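PDB 2AXO: hypothetical protein Atu2684 from Agrobacterium tumefaciens, which is of unknown function but has a thioredoxin-like fold with a CXXC disulfide, consistent with a role in thiol-disulfide chemistry. Local coordinates for residues K43-L48 against Q146-P151; D90-K95 against M197-S202; Q207-W212 against V219-S224; R106-N111 against Q117-G122; R65-K70 against R132-R137. One frame throughout, in Å; residues are numbered along the deposited sequence.

How the contacts relate
Contacts 1, 4 and 5 lie in the thioredoxin-like part. Strands 45-50 and 117-120 are neighbours in its sheet, joined between contacts 1 and 4 by a probable hydrogen bond from Ile119 N to Glu47 O at 2.8 Å. Contact 5, its centre about 12 Å from that of contact 1, packs two helices over the same sheet. Contacts 2 and 3 both use the long strand 196-212, their centres about 24 Å apart: contact 2 reaches helix 58-70 through His201 and Ile68, and contact 3 touches contact 1 where Trp212 meets Val150. The Cys54-Cys57 disulfide lies in the chain between strand 45-50 of contact 1 and helix 58-70 of contact 5.

Contact 1: residues K43-L48 against Q146-P151; sequences KGVVEL and QGLNVP
Leu148 sets CG beside its own backbone N and anti to the carbonyl carbon (chi1 -54°), and this sends the isobutyl group toward Gly44 and Val45, where the chain enters strand 45-50, one of the two inner strands of the thioredoxin-like sheet. With chi2 at 179° its two methyls divide the work. CD1 settles over the backbone of Gly44, 3.6 Å from Gly44 CA, while CD2 faces the next residue, 4.2 Å from Val45 CG2. The valine presents the branch that stands beside its backbone N, and the two side chains meet at about a right angle. Gly44, having no side chain, offers its bare CA and lets the leucine methyl come down on the main chain. The other segment is the loop that leaves helix 131-143 for strand 152-156. Leu148 is the centre of an inverse gamma turn there, closed by a weak bond from Asn149 N to Gly147 O. Around the contact, Val45 also packs on Ile250 and Ala253 of strand 247-257, and Leu148 on Val42. A water bridges the two backbones: it accepts from Leu148 N at 2.8 Å and donates weakly to Lys43 O at 3.4 Å.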
# COMPACT_ATOMS: atom_id res chain seq x y z
N LYS A 43 -14.64 -5.38 25.51
CA LYS A 43 -13.34 -4.82 25.86
C LYS A 43 -12.75 -3.81 24.88
O LYS A 43 -11.96 -2.95 25.27
CB LYS A 43 -12.34 -5.97 26.08
CG LYS A 43 -12.73 -6.93 27.21
CD LYS A 43 -11.78 -8.12 27.28
CE LYS A 43 -12.20 -9.13 28.35
NZ LYS A 43 -12.07 -8.57 29.73
N GLY A 44 -13.11 -3.91 23.60
CA GLY A 44 -12.58 -2.98 22.62
C GLY A 44 -12.75 -3.45 21.19
O GLY A 44 -13.48 -4.41 20.92
N VAL A 45 -12.08 -2.78 20.27
CA VAL A 45 -12.15 -3.11 18.85
C VAL A 45 -10.81 -3.57 18.31
O VAL A 45 -9.77 -2.94 18.54
CB VAL A 45 -12.63 -1.89 18.03
CG1 VAL A 45 -12.64 -2.23 16.54
CG2 VAL A 45 -14.03 -1.49 18.49
N VAL A 46 -10.82 -4.69 17.59
CA VAL A 46 -9.61 -5.23 16.99
C VAL A 46 -9.80 -5.36 15.48
O VAL A 46 -10.59 -6.17 15.03
CB VAL A 46 -9.25 -6.61 17.58
CG1 VAL A 46 -8.03 -7.19 16.87
CG2 VAL A 46 -8.96 -6.47 19.07
N GLU A 47 -9.07 -4.54 14.73
CA GLU A 47 -9.15 -4.55 13.28
C GLU A 47 -7.86 -5.11 12.73
O GLU A 47 -6.80 -4.49 12.83
CB GLU A 47 -9.37 -3.13 12.76
CG GLU A 47 -10.72 -2.57 13.12
CD GLU A 47 -10.87 -1.13 12.72
OE1 GLU A 47 -10.22 -0.27 13.36
OE2 GLU A 47 -11.62 -0.86 11.77
N LEU A 48 -7.95 -6.30 12.14
CA LEU A 48 -6.79 -6.97 11.59
C LEU A 48 -6.67 -6.80 10.08
O LEU A 48 -7.62 -7.05 9.34
CB LEU A 48 -6.87 -8.46 11.91
CG LEU A 48 -5.86 -9.40 11.24
CD1 LEU A 48 -4.49 -9.21 11.87
CD2 LEU A 48 -6.33 -10.84 11.41
N GLN A 146 -10.05 5.19 28.01
CA GLN A 146 -9.90 5.30 26.57
C GLN A 146 -10.47 4.06 25.90
O GLN A 146 -10.05 3.67 24.81
CB GLN A 146 -8.43 5.46 26.19
CG GLN A 146 -7.71 6.55 26.97
CD GLN A 146 -6.36 6.91 26.38
OE1 GLN A 146 -5.57 6.04 26.02
NE2 GLN A 146 -6.09 8.21 26.27
N GLY A 147 -11.44 3.44 26.57
CA GLY A 147 -12.08 2.26 26.03
C GLY A 147 -13.33 2.70 25.30
O GLY A 147 -13.43 3.84 24.85
N LEU A 148 -14.29 1.79 25.17
CA LEU A 148 -15.54 2.09 24.49
C LEU A 148 -16.51 2.73 25.51
O LEU A 148 -17.35 2.05 26.09
CB LEU A 148 -16.12 0.80 23.92
CG LEU A 148 -15.14 0.04 23.02
CD1 LEU A 148 -15.78 -1.24 22.50
CD2 LEU A 148 -14.71 0.93 21.85
N ASN A 149 -16.38 4.04 25.69
CA ASN A 149 -17.19 4.78 26.66
C ASN A 149 -18.60 5.18 26.23
O ASN A 149 -19.43 5.53 27.07
CB ASN A 149 -16.44 6.04 27.09
CG ASN A 149 -15.17 5.72 27.85
OD1 ASN A 149 -14.28 6.56 27.95
ND2 ASN A 149 -15.10 4.52 28.40
N VAL A 150 -18.87 5.15 24.93
CA VAL A 150 -20.19 5.52 24.43
C VAL A 150 -20.98 4.27 24.05
O VAL A 150 -20.53 3.47 23.24
CB VAL A 150 -20.07 6.42 23.19
CG1 VAL A 150 -21.46 6.88 22.75
CG2 VAL A 150 -19.18 7.61 23.49
N PRO A 151 -22.17 4.10 24.63
CA PRO A 151 -22.97 2.92 24.31
C PRO A 151 -23.47 2.94 22.87
O PRO A 151 -23.91 3.97 22.36
CB PRO A 151 -24.10 2.97 25.33
CG PRO A 151 -24.26 4.43 25.60
CD PRO A 151 -22.84 4.93 25.65
O HOH W 1 -13.76 -0.50 26.70

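Contact 2: residues D90-K95 against M197-S202; sequences DSLASK and MSYWHS
The ring of Tyr199 is approached obliquely by Leu92 CD1, which lies 4.1 Å from Tyr199 CD2, while His79 of strand 74-79 meets the same ring edge to face. The contact sits where the thioredoxin-like sheet gives way to the antiparallel sheet that contains strand 196-212. The chain turns a corner at His201, whose backbone is bonded to both Ser77 and Arg181, one from each sheet. On the facing side, the loop 90-94 ends in an N-cap: Ser94 OG bonds to Asn97 N at the start of helix 95-107. Leu92 points from this loop toward the strand, and it also touches His79 and Gln183. Its forked end is set against Ser202 as well as the tyrosine. Leu92 CD1 serves both, coming 4.1 Å from Tyr199 CB as well as the ring, whereas of these two residues CD2 meets the serine. Ser202 holds OG beside its backbone N (chi1 -64°), and this brings the hydroxyl up to the leucine methyls in a van der Waals contact rather than a polar one. Leu92 CD1 stands 3.7 Å from Ser202 OG, and Leu92 CD2 stands 3.8 Å from Ser202 CB.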
# COMPACT_ATOMS: atom_id res chain seq x y z
N ASP A 90 -6.68 -13.55 -3.22
CA ASP A 90 -7.92 -13.76 -2.49
C ASP A 90 -9.03 -12.82 -2.94
O ASP A 90 -8.82 -11.62 -3.08
CB ASP A 90 -7.70 -13.60 -0.98
CG ASP A 90 -7.11 -12.26 -0.61
OD1 ASP A 90 -7.00 -11.97 0.61
OD2 ASP A 90 -6.74 -11.49 -1.53
N SER A 91 -10.21 -13.39 -3.17
CA SER A 91 -11.36 -12.61 -3.61
C SER A 91 -11.98 -11.86 -2.43
O SER A 91 -13.11 -11.39 -2.51
CB SER A 91 -12.41 -13.53 -4.24
OG SER A 91 -13.48 -12.78 -4.78
N LEU A 92 -11.22 -11.77 -1.34
CA LEU A 92 -11.69 -11.07 -0.15
C LEU A 92 -10.99 -9.74 0.04
O LEU A 92 -11.35 -8.96 0.93
CB LEU A 92 -11.46 -11.94 1.09
CG LEU A 92 -12.42 -13.11 1.30
CD1 LEU A 92 -11.91 -14.01 2.41
CD2 LEU A 92 -13.80 -12.56 1.65
N ALA A 93 -9.98 -9.47 -0.78
CA ALA A 93 -9.23 -8.22 -0.68
C ALA A 93 -9.87 -7.09 -1.47
O ALA A 93 -10.69 -7.32 -2.36
CB ALA A 93 -7.80 -8.44 -1.17
N SER A 94 -9.50 -5.86 -1.13
CA SER A 94 -10.02 -4.70 -1.82
C SER A 94 -9.09 -3.51 -1.61
O SER A 94 -8.36 -3.43 -0.61
CB SER A 94 -11.43 -4.35 -1.34
OG SER A 94 -11.39 -3.65 -0.12
N LYS A 95 -9.15 -2.58 -2.55
CA LYS A 95 -8.34 -1.38 -2.51
C LYS A 95 -8.81 -0.51 -1.35
O LYS A 95 -8.00 0.14 -0.69
CB LYS A 95 -8.49 -0.63 -3.84
CG LYS A 95 -7.39 0.36 -4.17
CD LYS A 95 -7.60 1.69 -3.49
CE LYS A 95 -6.51 2.68 -3.88
NZ LYS A 95 -5.15 2.21 -3.49
N MSE A 197 -9.03 -22.82 3.20
CA MSE A 197 -8.78 -22.05 4.41
C MSE A 197 -10.02 -21.23 4.74
O MSE A 197 -10.78 -20.84 3.85
CB MSE A 197 -7.57 -21.12 4.23
CG MSE A 197 -6.23 -21.84 4.28
SE MSE A 197 -4.70 -20.64 4.33
CE MSE A 197 -4.68 -20.24 6.22
N SER A 198 -10.21 -20.97 6.03
CA SER A 198 -11.37 -20.20 6.48
C SER A 198 -10.98 -18.87 7.11
O SER A 198 -10.04 -18.80 7.90
CB SER A 198 -12.18 -21.03 7.48
OG SER A 198 -13.17 -20.24 8.10
N TYR A 199 -11.71 -17.82 6.75
CA TYR A 199 -11.48 -16.48 7.28
C TYR A 199 -12.78 -16.00 7.92
O TYR A 199 -13.86 -16.32 7.43
CB TYR A 199 -11.06 -15.53 6.16
CG TYR A 199 -9.67 -15.81 5.65
CD1 TYR A 199 -8.55 -15.34 6.33
CD2 TYR A 199 -9.47 -16.56 4.49
CE1 TYR A 199 -7.27 -15.61 5.88
CE2 TYR A 199 -8.19 -16.84 4.03
CZ TYR A 199 -7.10 -16.37 4.73
OH TYR A 199 -5.83 -16.63 4.27
N TRP A 200 -12.66 -15.24 9.00
CA TRP A 200 -13.84 -14.75 9.71
C TRP A 200 -13.92 -13.24 9.76
O TRP A 200 -12.91 -12.55 9.85
CB TRP A 200 -13.84 -15.30 11.15
CG TRP A 200 -14.03 -16.78 11.21
CD1 TRP A 200 -13.11 -17.75 10.91
CD2 TRP A 200 -15.24 -17.47 11.54
NE1 TRP A 200 -13.68 -19.00 11.02
CE2 TRP A 200 -14.99 -18.85 11.41
CE3 TRP A 200 -16.52 -17.06 11.93
CZ2 TRP A 200 -15.96 -19.82 11.65
CZ3 TRP A 200 -17.49 -18.02 12.17
CH2 TRP A 200 -17.21 -19.39 12.03
N HIS A 201 -15.15 -12.73 9.70
CA HIS A 201 -15.45 -11.31 9.74
C HIS A 201 -14.67 -10.49 8.70
O HIS A 201 -14.19 -9.39 8.98
CB HIS A 201 -15.22 -10.77 11.16
CG HIS A 201 -16.24 -11.26 12.15
ND1 HIS A 201 -16.49 -10.62 13.35
CD2 HIS A 201 -17.09 -12.31 12.10
CE1 HIS A 201 -17.45 -11.25 13.99
NE2 HIS A 201 -17.83 -12.28 13.26
N SER A 202 -14.57 -11.04 7.49
CA SER A 202 -13.89 -10.40 6.37
C SER A 202 -14.74 -9.25 5.84
O SER A 202 -15.81 -9.45 5.26
CB SER A 202 -13.64 -11.42 5.25
OG SER A 202 -12.76 -12.44 5.67

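Contact 3: residues Q207-W212 against V219-S224; sequences QTVGMW and VKLPAS
Val209 reaches across to Val219 and Leu221 mainly with CG1, the methyl that stands anti to its backbone N (chi1 -178°). The two partners sit on one face of strand 217-221, two residues apart, with Lys220 between them pointing the other way, and the valine fits against both. Its side chain crosses each of theirs at a slant. From Val219 it is also the branch anti to the backbone N that answers, Val209 CG1 lying 3.4 Å from Val219 CG1. Leu221 carries its CG beside the backbone N and offers CD2, which comes to 3.2 Å from Val209 CG1 and 4.0 Å from Val209 CG2. Both CG1 contacts are closer than usual for carbon, and the exact value of each is doubtful. Val209 and Gly210 both bond to the backbone of Val174 in strand 172-186, an arrangement consistent with a classic beta bulge in the outer strand. Strand 217-221 belongs to another sheet, paired with 161-165, and Leu221 also packs on Val161 and Ile163. The closest approaches between the two sheets here are all made by methyl groups, so the contact is held by dispersion and the burial of apolar surface.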
# COMPACT_ATOMS: atom_id res chain seq x y z
N GLN A 207 -18.89 2.05 5.22
CA GLN A 207 -19.57 3.30 4.89
C GLN A 207 -19.97 4.09 6.12
O GLN A 207 -20.25 3.52 7.19
CB GLN A 207 -20.81 3.03 4.04
CG GLN A 207 -21.84 2.13 4.70
CD GLN A 207 -23.02 1.84 3.80
OE1 GLN A 207 -22.86 1.54 2.61
NE2 GLN A 207 -24.22 1.92 4.35
N THR A 208 -19.97 5.40 5.97
CA THR A 208 -20.35 6.30 7.05
C THR A 208 -21.83 6.59 6.87
O THR A 208 -22.25 7.07 5.82
CB THR A 208 -19.54 7.60 6.97
OG1 THR A 208 -18.15 7.30 7.09
CG2 THR A 208 -19.95 8.55 8.09
N VAL A 209 -22.61 6.30 7.90
CA VAL A 209 -24.06 6.47 7.82
C VAL A 209 -24.60 7.71 8.53
O VAL A 209 -25.81 7.98 8.49
CB VAL A 209 -24.75 5.21 8.35
CG1 VAL A 209 -26.25 5.32 8.23
CG2 VAL A 209 -24.25 4.00 7.57
N GLY A 210 -23.72 8.47 9.16
CA GLY A 210 -24.17 9.66 9.85
C GLY A 210 -23.08 10.24 10.72
O GLY A 210 -21.98 9.70 10.79
N MSE A 211 -23.40 11.34 11.39
CA MSE A 211 -22.44 12.00 12.26
C MSE A 211 -23.01 12.12 13.67
O MSE A 211 -24.18 12.46 13.85
CB MSE A 211 -22.12 13.39 11.72
CG MSE A 211 -21.25 14.22 12.63
SE MSE A 211 -20.93 15.95 11.83
CE MSE A 211 -22.76 16.56 11.78
N TRP A 212 -22.18 11.82 14.66
CA TRP A 212 -22.57 11.90 16.06
C TRP A 212 -21.94 13.17 16.62
O TRP A 212 -20.79 13.46 16.31
CB TRP A 212 -22.04 10.67 16.80
CG TRP A 212 -22.29 10.64 18.27
CD1 TRP A 212 -23.48 10.38 18.90
CD2 TRP A 212 -21.31 10.75 19.30
NE1 TRP A 212 -23.29 10.31 20.26
CE2 TRP A 212 -21.96 10.53 20.54
CE3 TRP A 212 -19.93 11.01 19.31
CZ2 TRP A 212 -21.29 10.56 21.76
CZ3 TRP A 212 -19.26 11.04 20.53
CH2 TRP A 212 -19.94 10.81 21.74
N VAL A 219 -30.13 5.89 14.22
CA VAL A 219 -30.00 5.91 12.77
C VAL A 219 -30.72 4.72 12.17
O VAL A 219 -30.44 3.59 12.53
CB VAL A 219 -28.53 5.82 12.32
CG1 VAL A 219 -28.45 5.94 10.80
CG2 VAL A 219 -27.70 6.89 12.99
N LYS A 220 -31.65 4.98 11.25
CA LYS A 220 -32.39 3.90 10.60
C LYS A 220 -31.83 3.65 9.20
O LYS A 220 -31.67 4.58 8.41
CB LYS A 220 -33.87 4.27 10.48
CG LYS A 220 -34.56 4.61 11.78
CD LYS A 220 -34.97 3.37 12.55
CE LYS A 220 -35.78 3.73 13.78
NZ LYS A 220 -36.99 4.53 13.43
N LEU A 221 -31.54 2.38 8.91
CA LEU A 221 -31.01 1.96 7.61
C LEU A 221 -32.08 1.15 6.87
O LEU A 221 -32.80 0.37 7.49
CB LEU A 221 -29.75 1.12 7.81
CG LEU A 221 -28.54 1.92 8.31
CD1 LEU A 221 -27.40 0.98 8.73
CD2 LEU A 221 -28.09 2.85 7.20
N PRO A 222 -32.18 1.32 5.54
CA PRO A 222 -33.16 0.63 4.69
C PRO A 222 -32.95 -0.87 4.47
O PRO A 222 -31.96 -1.45 4.92
CB PRO A 222 -33.07 1.40 3.38
CG PRO A 222 -31.62 1.73 3.32
CD PRO A 222 -31.34 2.22 4.73
N ALA A 223 -33.90 -1.48 3.77
CA ALA A 223 -33.86 -2.91 3.48
C ALA A 223 -32.57 -3.31 2.76
O ALA A 223 -32.08 -4.42 2.94
CB ALA A 223 -35.06 -3.30 2.65
N SER A 224 -32.04 -2.41 1.95
CA SER A 224 -30.80 -2.68 1.21
C SER A 224 -29.67 -2.99 2.19
O SER A 224 -28.77 -3.78 1.89
CB SER A 224 -30.42 -1.48 0.35
OG SER A 224 -30.33 -0.31 1.13

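Contact 4: residues R106-N111 against Q117-G122; sequences RALGRN and QAILNG
Gln117 meets Arg110 through the far end of an outstretched side chain. CB points toward the segment after helix 95-107, CG follows anti to the backbone N (chi1 175°), and the chain runs on extended to CD, passing His125 of strand 124-127. There the amide divides its bonds: OE1 accepts from Gln101 NE2, and NE2 gives a hydrogen to a water 3.1 Å away. The same water accepts from Arg110 NH1 at 2.7 Å and lies in the plane of the guanidinium, at its edge. A bend at chi3 of the arginine (75°) carries the guanidinium round to this water, its plane turned 78° from that of the amide. Gln117 NE2 and Arg110 NH1, 3.8 Å apart, do not bond directly. Beside this polar link an apolar one joins the same segments, Leu108 CD1 resting 4.0 Å from Ile119 CD1 as the two side chains pass in opposite directions. Leu108 precedes Gly109, whose positive phi ends the helix in a Schellman motif. Farther along, Asn111 bonds to Thr115 of the second subunit, so this corner of the thioredoxin-like part borders the dimer interface. Since both nitrogens are donors, the water supplies the acceptor that neither can offer the other.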
# COMPACT_ATOMS: atom_id res chain seq x y z
N ARG A 106 -1.15 7.01 8.54
CA ARG A 106 -1.01 8.45 8.67
C ARG A 106 -1.40 8.94 10.06
O ARG A 106 -0.64 9.67 10.68
CB ARG A 106 -1.84 9.16 7.61
CG ARG A 106 -1.41 8.86 6.19
CD ARG A 106 -2.08 9.82 5.21
NE ARG A 106 -3.51 9.58 5.06
CZ ARG A 106 -4.03 8.64 4.29
NH1 ARG A 106 -3.24 7.83 3.59
NH2 ARG A 106 -5.35 8.51 4.20
N ALA A 107 -2.57 8.54 10.53
CA ALA A 107 -3.03 8.97 11.85
C ALA A 107 -2.05 8.56 12.95
O ALA A 107 -1.82 9.32 13.89
CB ALA A 107 -4.41 8.39 12.15
N LEU A 108 -1.48 7.37 12.83
CA LEU A 108 -0.54 6.89 13.84
C LEU A 108 0.86 7.48 13.69
O LEU A 108 1.74 7.21 14.49
CB LEU A 108 -0.48 5.36 13.80
CG LEU A 108 -1.80 4.64 14.11
CD1 LEU A 108 -1.60 3.13 13.98
CD2 LEU A 108 -2.29 5.00 15.51
N GLY A 109 1.05 8.29 12.65
CA GLY A 109 2.34 8.91 12.42
C GLY A 109 3.42 7.98 11.90
O GLY A 109 4.61 8.29 11.98
N ARG A 110 3.02 6.84 11.34
CA ARG A 110 3.98 5.88 10.80
C ARG A 110 4.32 6.18 9.34
O ARG A 110 3.65 6.99 8.71
CB ARG A 110 3.43 4.45 10.93
CG ARG A 110 2.93 4.12 12.33
CD ARG A 110 2.63 2.63 12.49
NE ARG A 110 3.86 1.85 12.61
CZ ARG A 110 4.30 0.98 11.71
NH1 ARG A 110 3.60 0.76 10.60
NH2 ARG A 110 5.44 0.33 11.91
N ASN A 111 5.37 5.55 8.81
CA ASN A 111 5.76 5.79 7.42
C ASN A 111 5.64 4.55 6.55
O ASN A 111 6.26 4.47 5.49
CB ASN A 111 7.19 6.33 7.35
CG ASN A 111 8.22 5.24 7.57
OD1 ASN A 111 8.20 4.54 8.58
ND2 ASN A 111 9.13 5.10 6.61
N GLN A 117 -1.23 -6.77 10.73
CA GLN A 117 -1.23 -5.63 11.63
C GLN A 117 -2.61 -5.46 12.25
O GLN A 117 -3.61 -5.41 11.54
CB GLN A 117 -0.87 -4.35 10.88
CG GLN A 117 -0.97 -3.10 11.74
CD GLN A 117 -0.68 -1.83 10.97
OE1 GLN A 117 -1.37 -1.50 10.01
NE2 GLN A 117 0.35 -1.10 11.39
N ALA A 118 -2.66 -5.37 13.57
CA ALA A 118 -3.93 -5.17 14.24
C ALA A 118 -3.98 -3.76 14.79
O ALA A 118 -3.02 -3.27 15.39
CB ALA A 118 -4.10 -6.19 15.37
N ILE A 119 -5.11 -3.09 14.55
CA ILE A 119 -5.32 -1.74 15.04
C ILE A 119 -6.29 -1.88 16.21
O ILE A 119 -7.35 -2.49 16.06
CB ILE A 119 -5.92 -0.83 13.93
CG1 ILE A 119 -4.99 -0.80 12.71
CG2 ILE A 119 -6.17 0.57 14.46
CD1 ILE A 119 -3.60 -0.23 12.99
N LEU A 120 -5.93 -1.34 17.37
CA LEU A 120 -6.76 -1.47 18.56
C LEU A 120 -7.49 -0.17 18.92
O LEU A 120 -6.86 0.87 19.14
CB LEU A 120 -5.89 -1.95 19.73
CG LEU A 120 -4.95 -3.14 19.43
CD1 LEU A 120 -4.18 -3.49 20.69
CD2 LEU A 120 -5.75 -4.35 18.96
N ASN A 121 -8.82 -0.24 19.00
CA ASN A 121 -9.66 0.92 19.31
C ASN A 121 -9.33 2.10 18.40
O ASN A 121 -9.56 3.25 18.76
CB ASN A 121 -9.47 1.37 20.77
CG ASN A 121 -10.07 0.40 21.78
OD1 ASN A 121 -10.04 0.66 22.99
ND2 ASN A 121 -10.62 -0.71 21.30
N GLY A 122 -8.77 1.81 17.23
CA GLY A 122 -8.40 2.86 16.30
C GLY A 122 -7.33 3.79 16.85
O GLY A 122 -7.06 4.82 16.25
O HOH W 2 1.10 1.43 9.71

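Contact 5: residues R65-K70 against R132-R137; sequences RKMIQK and RGIYDR
Tyr135 OH, hydrogen-bonded to Asp72 OD1 just past the end of helix 58-70, reaches over to Met67, a selenomethionine, and lies 3.3 Å from Met67 CG. That bond ties the outer end of the phenol to the loop that follows helix 58-70, and the rest of the ring runs alongside the selenomethionine, the two side chains sliding past each other in opposite directions. Met67 CG also comes 3.6 Å from Tyr135 CE2. The selenium takes part in a Met-aromatic contact: Met67 SE sits 4.6 Å from the centre of the Tyr135 ring, 40° off the ring normal, so its approach is oblique. Helices 58-70 and 131-143 lie side by side on one face of the thioredoxin-like sheet, where Met67 of the first and Leu138 of the second both rest on Val46 of strand 45-50. The contact lies between the two helices, above a shared strand. From helix 131-143 a second residue joins in. Ile134 puts CG1 in the crowded position between its backbone N and carbonyl carbon (chi1 42°) and thereby swings CD1 toward the selenomethionine, while its CG2 branch packs on Leu120 of strand 117-120. The bend at chi3 of Met67 (-78°) turns the terminal methyl aside from Ile134 CD1 and toward Val46. Packing is still tight, Ile134 CD1 lying 3.3 Å from Met67 SE and 3.5 Å from Met67 CE.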
# COMPACT_ATOMS: atom_id res chain seq x y z
N ARG A 65 -9.81 -15.18 15.14
CA ARG A 65 -10.89 -16.15 15.20
C ARG A 65 -11.20 -16.51 16.65
O ARG A 65 -12.37 -16.65 17.02
CB ARG A 65 -10.51 -17.40 14.41
CG ARG A 65 -11.60 -18.45 14.34
CD ARG A 65 -11.23 -19.55 13.35
NE ARG A 65 -9.86 -20.01 13.57
CZ ARG A 65 -9.29 -21.00 12.89
NH1 ARG A 65 -9.96 -21.64 11.93
NH2 ARG A 65 -8.04 -21.35 13.16
N LYS A 66 -10.16 -16.65 17.47
CA LYS A 66 -10.31 -17.00 18.88
C LYS A 66 -10.98 -15.88 19.68
O LYS A 66 -11.80 -16.14 20.56
CB LYS A 66 -8.94 -17.34 19.49
CG LYS A 66 -8.39 -18.67 18.97
CD LYS A 66 -7.15 -19.14 19.71
CE LYS A 66 -5.95 -18.26 19.43
NZ LYS A 66 -4.67 -18.91 19.84
N MSE A 67 -10.62 -14.64 19.38
CA MSE A 67 -11.20 -13.50 20.05
C MSE A 67 -12.67 -13.34 19.64
O MSE A 67 -13.52 -13.02 20.46
CB MSE A 67 -10.40 -12.24 19.74
CG MSE A 67 -8.97 -12.27 20.30
SE MSE A 67 -8.01 -10.62 19.94
CE MSE A 67 -7.58 -10.95 18.10
N ILE A 68 -12.95 -13.56 18.35
CA ILE A 68 -14.32 -13.46 17.85
C ILE A 68 -15.16 -14.57 18.49
O ILE A 68 -16.33 -14.36 18.83
CB ILE A 68 -14.36 -13.63 16.30
CG1 ILE A 68 -13.83 -12.35 15.63
CG2 ILE A 68 -15.80 -13.90 15.82
CD1 ILE A 68 -13.67 -12.48 14.13
N GLN A 69 -14.57 -15.75 18.66
CA GLN A 69 -15.29 -16.86 19.27
C GLN A 69 -15.63 -16.51 20.71
O GLN A 69 -16.71 -16.83 21.20
CB GLN A 69 -14.46 -18.15 19.23
CG GLN A 69 -15.20 -19.34 19.84
CD GLN A 69 -14.45 -20.65 19.65
OE1 GLN A 69 -14.14 -21.04 18.52
NE2 GLN A 69 -14.16 -21.34 20.75
N LYS A 70 -14.70 -15.86 21.41
CA LYS A 70 -14.95 -15.48 22.79
C LYS A 70 -16.00 -14.37 22.88
O LYS A 70 -16.71 -14.25 23.88
CB LYS A 70 -13.67 -15.03 23.48
CG LYS A 70 -13.87 -14.76 24.96
CD LYS A 70 -12.58 -14.87 25.73
CE LYS A 70 -12.11 -16.31 25.82
NZ LYS A 70 -10.79 -16.39 26.50
N ARG A 132 -1.67 -11.86 23.55
CA ARG A 132 -1.47 -11.30 24.89
C ARG A 132 -1.35 -9.79 24.82
O ARG A 132 -1.94 -9.07 25.63
CB ARG A 132 -0.21 -11.89 25.54
CG ARG A 132 -0.40 -13.23 26.23
CD ARG A 132 -0.52 -14.39 25.24
NE ARG A 132 -0.58 -15.67 25.93
CZ ARG A 132 -0.61 -16.86 25.33
NH1 ARG A 132 -0.58 -16.93 24.00
NH2 ARG A 132 -0.67 -17.97 26.05
N GLY A 133 -0.57 -9.30 23.86
CA GLY A 133 -0.37 -7.87 23.73
C GLY A 133 -1.65 -7.10 23.44
O GLY A 133 -1.89 -6.04 24.01
N ILE A 134 -2.48 -7.64 22.55
CA ILE A 134 -3.73 -6.97 22.21
C ILE A 134 -4.66 -6.82 23.41
O ILE A 134 -5.14 -5.72 23.69
CB ILE A 134 -4.45 -7.67 21.05
CG1 ILE A 134 -4.39 -9.18 21.24
CG2 ILE A 134 -3.79 -7.29 19.73
CD1 ILE A 134 -4.82 -9.97 20.01
N TYR A 135 -4.91 -7.91 24.13
CA TYR A 135 -5.77 -7.84 25.30
C TYR A 135 -5.18 -6.94 26.39
O TYR A 135 -5.91 -6.18 27.02
CB TYR A 135 -6.05 -9.24 25.86
CG TYR A 135 -7.22 -9.92 25.19
CD1 TYR A 135 -8.52 -9.48 25.40
CD2 TYR A 135 -7.02 -11.00 24.33
CE1 TYR A 135 -9.61 -10.09 24.76
CE2 TYR A 135 -8.09 -11.62 23.69
CZ TYR A 135 -9.38 -11.16 23.90
OH TYR A 135 -10.44 -11.77 23.26
N ASP A 136 -3.87 -7.02 26.60
CA ASP A 136 -3.24 -6.17 27.62
C ASP A 136 -3.33 -4.70 27.20
O ASP A 136 -3.47 -3.82 28.05
CB ASP A 136 -1.76 -6.55 27.83
CG ASP A 136 -1.59 -7.96 28.39
OD1 ASP A 136 -2.43 -8.40 29.20
OD2 ASP A 136 -0.58 -8.61 28.03
N ARG A 137 -3.24 -4.45 25.90
CA ARG A 137 -3.33 -3.08 25.39
C ARG A 137 -4.75 -2.56 25.60
O ARG A 137 -4.94 -1.45 26.09
CB ARG A 137 -2.98 -3.03 23.90
CG ARG A 137 -1.97 -1.95 23.51
CD ARG A 137 -2.26 -0.61 24.17
NE ARG A 137 -1.48 0.48 23.59
CZ ARG A 137 -1.44 1.72 24.08
NH1 ARG A 137 -2.14 2.02 25.17
NH2 ARG A 137 -0.72 2.66 23.48